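Local structure of extracellular solute-binding protein family 1 (Arthrobacter chlorophenolicus, 4R2F) at residues Y52-F63 and F328-L339. The protein probably serves as the extracellular solute-binding protein of a sugar transporter, and is seen here holding the disaccharide laminaribiose. Residues are numbered along the deposited sequence; the frame is centred on the assembly and turned at random.
Sequences YNDAAKKIAEGF and FVVYYLGKLKEL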
ATOM      1  N   TYR A  52      -7.427   0.023 -15.047  1.00 31.92           N
ATOM      2  CA  TYR A  52      -6.045   0.505 -14.815  1.00 30.55           C
ATOM      3  C   TYR A  52      -5.059  -0.300 -15.678  1.00 32.33           C
ATOM      4  O   TYR A  52      -4.207   0.262 -16.338  1.00 33.37           O
ATOM      5  CB  TYR A  52      -5.618   0.435 -13.317  1.00 31.40           C
ATOM      6  CG  TYR A  52      -4.116   0.436 -13.228  1.00 29.04           C
ATOM      7  CD1 TYR A  52      -3.394  -0.759 -13.289  1.00 41.17           C
ATOM      8  CD2 TYR A  52      -3.412   1.620 -13.248  1.00 29.74           C
ATOM      9  CE1 TYR A  52      -2.014  -0.765 -13.312  1.00 38.11           C
ATOM     10  CE2 TYR A  52      -2.041   1.625 -13.247  1.00 30.22           C
ATOM     11  CZ  TYR A  52      -1.346   0.437 -13.306  1.00 31.30           C
ATOM     12  OH  TYR A  52       0.010   0.457 -13.351  1.00 28.78           O
ATOM     13  N   ASN A  53      -5.164  -1.626 -15.670  1.00 34.00           N
ATOM     14  CA  ASN A  53      -4.189  -2.435 -16.400  1.00 36.41           C
ATOM     15  C   ASN A  53      -4.306  -2.318 -17.910  1.00 36.58           C
ATOM     16  O   ASN A  53      -3.304  -2.352 -18.574  1.00 29.14           O
ATOM     17  CB  ASN A  53      -4.262  -3.884 -15.976  1.00 42.88           C
ATOM     18  CG  ASN A  53      -3.725  -4.087 -14.580  1.00 32.81           C
ATOM     19  OD1 ASN A  53      -2.496  -4.000 -14.330  1.00 31.65           O
ATOM     20  ND2 ASN A  53      -4.633  -4.347 -13.650  1.00 32.48           N
ATOM     21  N   ASP A  54      -5.523  -2.171 -18.431  1.00 29.95           N
ATOM     22  CA  ASP A  54      -5.736  -1.844 -19.853  1.00 35.31           C
ATOM     23  C   ASP A  54      -4.992  -0.576 -20.277  1.00 28.80           C
ATOM     24  O   ASP A  54      -4.298  -0.559 -21.291  1.00 41.91           O
ATOM     25  CB  ASP A  54      -7.225  -1.636 -20.169  1.00 36.74           C
ATOM     26  CG  ASP A  54      -8.057  -2.901 -20.018  1.00 51.80           C
ATOM     27  OD1 ASP A  54      -7.510  -4.009 -20.135  1.00 45.16           O
ATOM     28  OD2 ASP A  54      -9.277  -2.781 -19.795  1.00 50.27           O
ATOM     29  N   ALA A  55      -5.138   0.480 -19.485  1.00 31.73           N
ATOM     30  CA  ALA A  55      -4.486   1.740 -19.783  1.00 31.21           C
ATOM     31  C   ALA A  55      -2.977   1.658 -19.662  1.00 36.18           C
ATOM     32  O   ALA A  55      -2.262   2.241 -20.461  1.00 31.26           O
ATOM     33  CB  ALA A  55      -5.020   2.838 -18.876  1.00 33.21           C
ATOM     34  N   ALA A  56      -2.483   0.950 -18.655  1.00 30.92           N
ATOM     35  CA  ALA A  56      -1.040   0.876 -18.428  1.00 29.93           C
ATOM     36  C   ALA A  56      -0.414   0.011 -19.525  1.00 30.55           C
ATOM     37  O   ALA A  56       0.696   0.292 -19.992  1.00 36.21           O
ATOM     38  CB  ALA A  56      -0.754   0.298 -17.046  1.00 31.32           C
ATOM     39  N   LYS A  57      -1.126  -1.037 -19.932  1.00 36.38           N
ATOM     40  CA  LYS A  57      -0.720  -1.845 -21.091  1.00 30.24           C
ATOM     41  C   LYS A  57      -0.525  -0.974 -22.332  1.00 38.80           C
ATOM     42  O   LYS A  57       0.512  -1.044 -22.964  1.00 35.80           O
ATOM     43  CB  LYS A  57      -1.777  -2.894 -21.378  1.00 38.18           C
ATOM     44  CG  LYS A  57      -1.452  -3.840 -22.520  1.00 38.23           C
ATOM     45  CD  LYS A  57      -2.520  -4.924 -22.590  1.00 47.53           C
ATOM     46  CE  LYS A  57      -2.741  -5.425 -24.005  1.00 63.55           C
ATOM     47  NZ  LYS A  57      -1.615  -6.312 -24.382  1.00 62.60           N
ATOM     48  N   LYS A  58      -1.508  -0.142 -22.663  1.00 33.40           N
ATOM     49  CA  LYS A  58      -1.402   0.716 -23.859  1.00 37.09           C
ATOM     50  C   LYS A  58      -0.247   1.700 -23.758  1.00 32.37           C
ATOM     51  O   LYS A  58       0.480   1.903 -24.728  1.00 40.04           O
ATOM     52  CB  LYS A  58      -2.707   1.457 -24.156  1.00 42.10           C
ATOM     53  CG  LYS A  58      -3.669   0.617 -24.983  1.00 78.25           C
ATOM     54  CD  LYS A  58      -5.067   1.207 -25.000  1.00 83.11           C
ATOM     55  CE  LYS A  58      -6.089   0.205 -25.516  1.00103.66           C
ATOM     56  NZ  LYS A  58      -7.354   0.313 -24.735  1.00 75.96           N
ATOM     57  N   ILE A  59      -0.038   2.282 -22.581  1.00 38.27           N
ATOM     58  CA  ILE A  59       1.120   3.155 -22.388  1.00 31.38           C
ATOM     59  C   ILE A  59       2.426   2.408 -22.666  1.00 31.47           C
ATOM     60  O   ILE A  59       3.247   2.840 -23.476  1.00 37.22           O
ATOM     61  CB  ILE A  59       1.114   3.783 -20.990  1.00 36.70           C
ATOM     62  CG1 ILE A  59      -0.030   4.779 -20.896  1.00 39.88           C
ATOM     63  CG2 ILE A  59       2.427   4.504 -20.695  1.00 40.53           C
ATOM     64  CD1 ILE A  59      -0.271   5.297 -19.498  1.00 40.29           C
ATOM     65  N   ALA A  60       2.594   1.259 -22.028  1.00 34.36           N
ATOM     66  CA  ALA A  60       3.829   0.487 -22.142  1.00 36.53           C
ATOM     67  C   ALA A  60       4.084   0.021 -23.574  1.00 33.70           C
ATOM     68  O   ALA A  60       5.198   0.103 -24.072  1.00 38.23           O
ATOM     69  CB  ALA A  60       3.780  -0.721 -21.198  1.00 38.80           C
ATOM     70  N   GLU A  61       3.042  -0.462 -24.233  1.00 40.21           N
ATOM     71  CA  GLU A  61       3.184  -1.016 -25.563  1.00 41.46           C
ATOM     72  C   GLU A  61       3.363   0.084 -26.601  1.00 42.85           C
ATOM     73  O   GLU A  61       3.766  -0.191 -27.725  1.00 47.73           O
ATOM     74  CB  GLU A  61       2.045  -2.004 -25.859  1.00 48.45           C
ATOM     75  CG  GLU A  61       2.151  -3.184 -24.885  1.00 71.05           C
ATOM     76  CD  GLU A  61       1.235  -4.372 -25.154  1.00 71.59           C
ATOM     77  OE1 GLU A  61       1.569  -5.476 -24.650  1.00 69.30           O
ATOM     78  OE2 GLU A  61       0.190  -4.218 -25.824  1.00 53.77           O
ATOM     79  N   GLY A  62       3.161   1.333 -26.185  1.00 35.58           N
ATOM     80  CA  GLY A  62       3.461   2.503 -27.012  1.00 50.82           C
ATOM     81  C   GLY A  62       4.926   2.887 -27.070  1.00 51.42           C
ATOM     82  O   GLY A  62       5.329   3.672 -27.919  1.00 47.09           O
ATOM     83  N   PHE A  63       5.732   2.334 -26.171  1.00 43.74           N
ATOM     84  CA  PHE A  63       7.163   2.615 -26.137  1.00 34.53           C
ATOM     85  C   PHE A  63       7.855   2.143 -27.408  1.00 50.21           C
ATOM     86  O   PHE A  63       7.611   1.035 -27.879  1.00 40.12           O
ATOM     87  CB  PHE A  63       7.806   1.912 -24.948  1.00 40.28           C
ATOM     88  CG  PHE A  63       9.300   1.990 -24.920  1.00 31.72           C
ATOM     89  CD1 PHE A  63       9.938   3.195 -24.672  1.00 41.21           C
ATOM     90  CD2 PHE A  63      10.078   0.852 -25.127  1.00 43.23           C
ATOM     91  CE1 PHE A  63      11.324   3.263 -24.641  1.00 37.84           C
ATOM     92  CE2 PHE A  63      11.462   0.914 -25.093  1.00 32.00           C
ATOM     93  CZ  PHE A  63      12.087   2.119 -24.852  1.00 41.69           C
ATOM     94  N   PHE A 328      12.836   3.173 -21.417  1.00 30.25           N
ATOM     95  CA  PHE A 328      11.476   2.779 -21.126  1.00 35.52           C
ATOM     96  C   PHE A 328      11.020   3.489 -19.874  1.00 37.81           C
ATOM     97  O   PHE A 328       9.916   4.030 -19.850  1.00 31.48           O
ATOM     98  CB  PHE A 328      11.283   1.266 -20.917  1.00 35.32           C
ATOM     99  CG  PHE A 328       9.867   0.912 -20.506  1.00 34.42           C
ATOM    100  CD1 PHE A 328       8.852   0.839 -21.445  1.00 38.71           C
ATOM    101  CD2 PHE A 328       9.538   0.723 -19.171  1.00 31.94           C
ATOM    102  CE1 PHE A 328       7.553   0.567 -21.075  1.00 42.34           C
ATOM    103  CE2 PHE A 328       8.241   0.450 -18.786  1.00 30.15           C
ATOM    104  CZ  PHE A 328       7.237   0.377 -19.744  1.00 31.11           C
ATOM    105  N   VAL A 329      11.847   3.455 -18.828  1.00 31.57           N
ATOM    106  CA  VAL A 329      11.427   4.014 -17.535  1.00 28.93           C
ATOM    107  C   VAL A 329      11.181   5.514 -17.664  1.00 37.33           C
ATOM    108  O   VAL A 329      10.233   6.021 -17.108  1.00 28.21           O
ATOM    109  CB  VAL A 329      12.407   3.700 -16.381  1.00 31.70           C
ATOM    110  CG1 VAL A 329      12.064   4.509 -15.123  1.00 34.56           C
ATOM    111  CG2 VAL A 329      12.428   2.208 -16.054  1.00 38.97           C
ATOM    112  N   VAL A 330      12.021   6.214 -18.421  1.00 32.17           N
ATOM    113  CA  VAL A 330      11.848   7.660 -18.590  1.00 38.75           C
ATOM    114  C   VAL A 330      10.561   7.946 -19.377  1.00 30.82           C
ATOM    115  O   VAL A 330       9.759   8.847 -19.031  1.00 32.14           O
ATOM    116  CB  VAL A 330      13.092   8.263 -19.274  1.00 31.23           C
ATOM    117  CG1 VAL A 330      12.901   9.719 -19.632  1.00 39.30           C
ATOM    118  CG2 VAL A 330      14.301   8.099 -18.369  1.00 39.50           C
ATOM    119  N   TYR A 331      10.356   7.171 -20.426  1.00 30.70           N
ATOM    120  CA  TYR A 331       9.125   7.252 -21.207  1.00 31.51           C
ATOM    121  C   TYR A 331       7.902   7.023 -20.316  1.00 34.69           C
ATOM    122  O   TYR A 331       6.926   7.789 -20.345  1.00 35.63           O
ATOM    123  CB  TYR A 331       9.183   6.231 -22.365  1.00 38.33           C
ATOM    124  CG  TYR A 331       7.836   5.924 -22.977  1.00 30.56           C
ATOM    125  CD1 TYR A 331       7.290   6.725 -23.992  1.00 34.88           C
ATOM    126  CD2 TYR A 331       7.096   4.845 -22.524  1.00 38.75           C
ATOM    127  CE1 TYR A 331       6.041   6.431 -24.536  1.00 37.78           C
ATOM    128  CE2 TYR A 331       5.863   4.542 -23.060  1.00 41.72           C
ATOM    129  CZ  TYR A 331       5.331   5.332 -24.058  1.00 42.18           C
ATOM    130  OH  TYR A 331       4.098   4.971 -24.547  1.00 34.80           O
ATOM    131  N   TYR A 332       7.951   5.967 -19.505  1.00 29.73           N
ATOM    132  CA  TYR A 332       6.771   5.580 -18.717  1.00 28.53           C
ATOM    133  C   TYR A 332       6.469   6.651 -17.673  1.00 29.18           C
ATOM    134  O   TYR A 332       5.335   7.076 -17.546  1.00 34.14           O
ATOM    135  CB  TYR A 332       6.972   4.220 -18.079  1.00 29.30           C
ATOM    136  CG  TYR A 332       5.718   3.515 -17.564  1.00 34.79           C
ATOM    137  CD1 TYR A 332       4.825   2.905 -18.446  1.00 39.04           C
ATOM    138  CD2 TYR A 332       5.468   3.401 -16.194  1.00 32.08           C
ATOM    139  CE1 TYR A 332       3.687   2.244 -17.981  1.00 39.46           C
ATOM    140  CE2 TYR A 332       4.344   2.734 -15.709  1.00 30.56           C
ATOM    141  CZ  TYR A 332       3.446   2.152 -16.607  1.00 34.56           C
ATOM    142  OH  TYR A 332       2.339   1.464 -16.171  1.00 35.62           O
ATOM    143  N   LEU A 333       7.484   7.113 -16.951  1.00 29.44           N
ATOM    144  CA  LEU A 333       7.260   8.202 -15.975  1.00 32.91           C
ATOM    145  C   LEU A 333       6.628   9.448 -16.601  1.00 29.71           C
ATOM    146  O   LEU A 333       5.778  10.089 -15.980  1.00 37.50           O
ATOM    147  CB  LEU A 333       8.566   8.593 -15.300  1.00 29.41           C
ATOM    148  CG  LEU A 333       9.112   7.556 -14.340  1.00 39.90           C
ATOM    149  CD1 LEU A 333      10.535   7.922 -13.994  1.00 34.51           C
ATOM    150  CD2 LEU A 333       8.233   7.503 -13.103  1.00 44.97           C
ATOM    151  N   GLY A 334       7.015   9.750 -17.837  1.00 36.46           N
ATOM    152  CA  GLY A 334       6.485  10.888 -18.572  1.00 31.36           C
ATOM    153  C   GLY A 334       5.009  10.792 -18.946  1.00 39.53           C
ATOM    154  O   GLY A 334       4.396  11.804 -19.200  1.00 39.78           O
ATOM    155  N   LYS A 335       4.440   9.585 -18.971  1.00 29.56           N
ATOM    156  CA  LYS A 335       3.040   9.368 -19.332  1.00 28.84           C
ATOM    157  C   LYS A 335       2.101   9.095 -18.130  1.00 33.29           C
ATOM    158  O   LYS A 335       0.856   9.035 -18.264  1.00 34.89           O
ATOM    159  CB  LYS A 335       2.955   8.222 -20.364  1.00 40.02           C
ATOM    160  CG  LYS A 335       3.666   8.525 -21.692  1.00 43.82           C
ATOM    161  CD  LYS A 335       2.724   8.851 -22.841  1.00 54.49           C
ATOM    162  CE  LYS A 335       2.148   7.582 -23.467  1.00101.16           C
ATOM    163  NZ  LYS A 335       0.819   7.753 -24.131  1.00 71.32           N
ATOM    164  N   LEU A 336       2.695   8.940 -16.954  1.00 38.99           N
ATOM    165  CA  LEU A 336       1.916   8.659 -15.730  1.00 38.04           C
ATOM    166  C   LEU A 336       0.756   9.604 -15.480  1.00 34.00           C
ATOM    167  O   LEU A 336      -0.281   9.172 -14.988  1.00 34.46           O
ATOM    168  CB  LEU A 336       2.814   8.675 -14.487  1.00 36.15           C
ATOM    169  CG  LEU A 336       3.775   7.506 -14.363  1.00 42.66           C
ATOM    170  CD1 LEU A 336       4.516   7.678 -13.052  1.00 36.96           C
ATOM    171  CD2 LEU A 336       3.073   6.161 -14.427  1.00 36.04           C
ATOM    172  N   LYS A 337       0.924  10.892 -15.777  1.00 33.94           N
ATOM    173  CA  LYS A 337      -0.182  11.840 -15.600  1.00 30.39           C
ATOM    174  C   LYS A 337      -1.500  11.364 -16.230  1.00 35.96           C
ATOM    175  O   LYS A 337      -2.572  11.632 -15.695  1.00 32.82           O
ATOM    176  CB  LYS A 337       0.194  13.221 -16.149  1.00 38.46           C
ATOM    177  CG  LYS A 337       0.546  13.247 -17.626  1.00 50.90           C
ATOM    178  CD  LYS A 337       1.010  14.624 -18.075  1.00 54.72           C
ATOM    179  CE  LYS A 337       1.244  14.618 -19.574  1.00 58.91           C
ATOM    180  NZ  LYS A 337       2.180  15.697 -19.973  1.00 89.23           N
ATOM    181  N   GLU A 338      -1.433  10.636 -17.339  1.00 31.63           N
ATOM    182  CA  GLU A 338      -2.669  10.178 -17.999  1.00 32.32           C
ATOM    183  C   GLU A 338      -3.502   9.281 -17.107  1.00 31.65           C
ATOM    184  O   GLU A 338      -4.724   9.259 -17.229  1.00 36.01           O
ATOM    185  CB  GLU A 338      -2.353   9.418 -19.296  1.00 36.59           C
ATOM    186  CG  GLU A 338      -1.766  10.307 -20.390  1.00 54.89           C
ATOM    187  CD  GLU A 338      -1.079   9.535 -21.506  1.00 73.38           C
ATOM    188  OE1 GLU A 338      -1.305   8.305 -21.649  1.00 45.93           O
ATOM    189  OE2 GLU A 338      -0.307  10.179 -22.249  1.00 59.13           O
ATOM    190  N   LEU A 339      -2.849   8.529 -16.216  1.00 35.79           N
ATOM    191  CA  LEU A 339      -3.561   7.590 -15.361  1.00 34.98           C
ATOM    192  C   LEU A 339      -4.384   8.315 -14.307  1.00 33.48           C
ATOM    193  O   LEU A 339      -5.496   7.890 -13.978  1.00 33.11           O
ATOM    194  CB  LEU A 339      -2.587   6.609 -14.708  1.00 33.14           C
ATOM    195  CG  LEU A 339      -1.807   5.720 -15.683  1.00 36.33           C
ATOM    196  CD1 LEU A 339      -0.652   5.021 -14.970  1.00 43.54           C
ATOM    197  CD2 LEU A 339      -2.711   4.704 -16.378  1.00 38.10           C
TER
HETATM  198  O   HOH W   1       2.684   0.912 -13.407  1.00 34.81           O
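Ile59 O, near the C-terminal end of helix 50-61, is gripped twice: Tyr331 OH donates to it across the contact at 2.5 Å, and Gly62 N reaches it at 3.1 Å from three residues on in its own segment. The phenol arrives 16° from the carbonyl plane, with Ile59 O lying at the ring edge, near its plane. One face of the Tyr331 ring carries Phe63 CA, 4.0 Å from the ring centroid in a CH-pi contact; the opposite face carries Lys335 CG. Phe63 continues the cluster: its own face receives Phe328 CA and, edge-to-face, the ring of Phe328, planes at 85°. CG of Phe328 stands anti to the backbone N (chi1 175°), which also brings CZ to 3.9 Å from Ala60 CB. Farther along, Ile59 is a knob among Tyr332, Lys335, Glu338 and Leu339, its CG2 branch 3.7 Å from Tyr332 CD1 while CD1 runs on toward Leu339. Leu339 returns the fit, set among Tyr52, Ala55, Ala56 and Ile59. Beside these interlocked side chains a water bridges two phenols, 2.7 Å from Tyr52 OH, to which it donates, and 2.8 Å from Tyr332 OH; Tyr52 OH also bonds Asp44 of strand 40-44, and its side chain lies about 9 Å from a bound glucose unit. Phe42 of the same strand meets the rings of Phe328 and Tyr332. A phenylalanine in place of Tyr331 would probably cost Ile59 O its bond from across the contact, leaving it to the Gly62 amide among the partners described here. The contact thus joins helix 50-61 to helix 322-335 and the short helix 337-341 through a largely apolar, aromatic interface, in which a buried carbonyl and a water-bridged pair of tyrosines find polar partners.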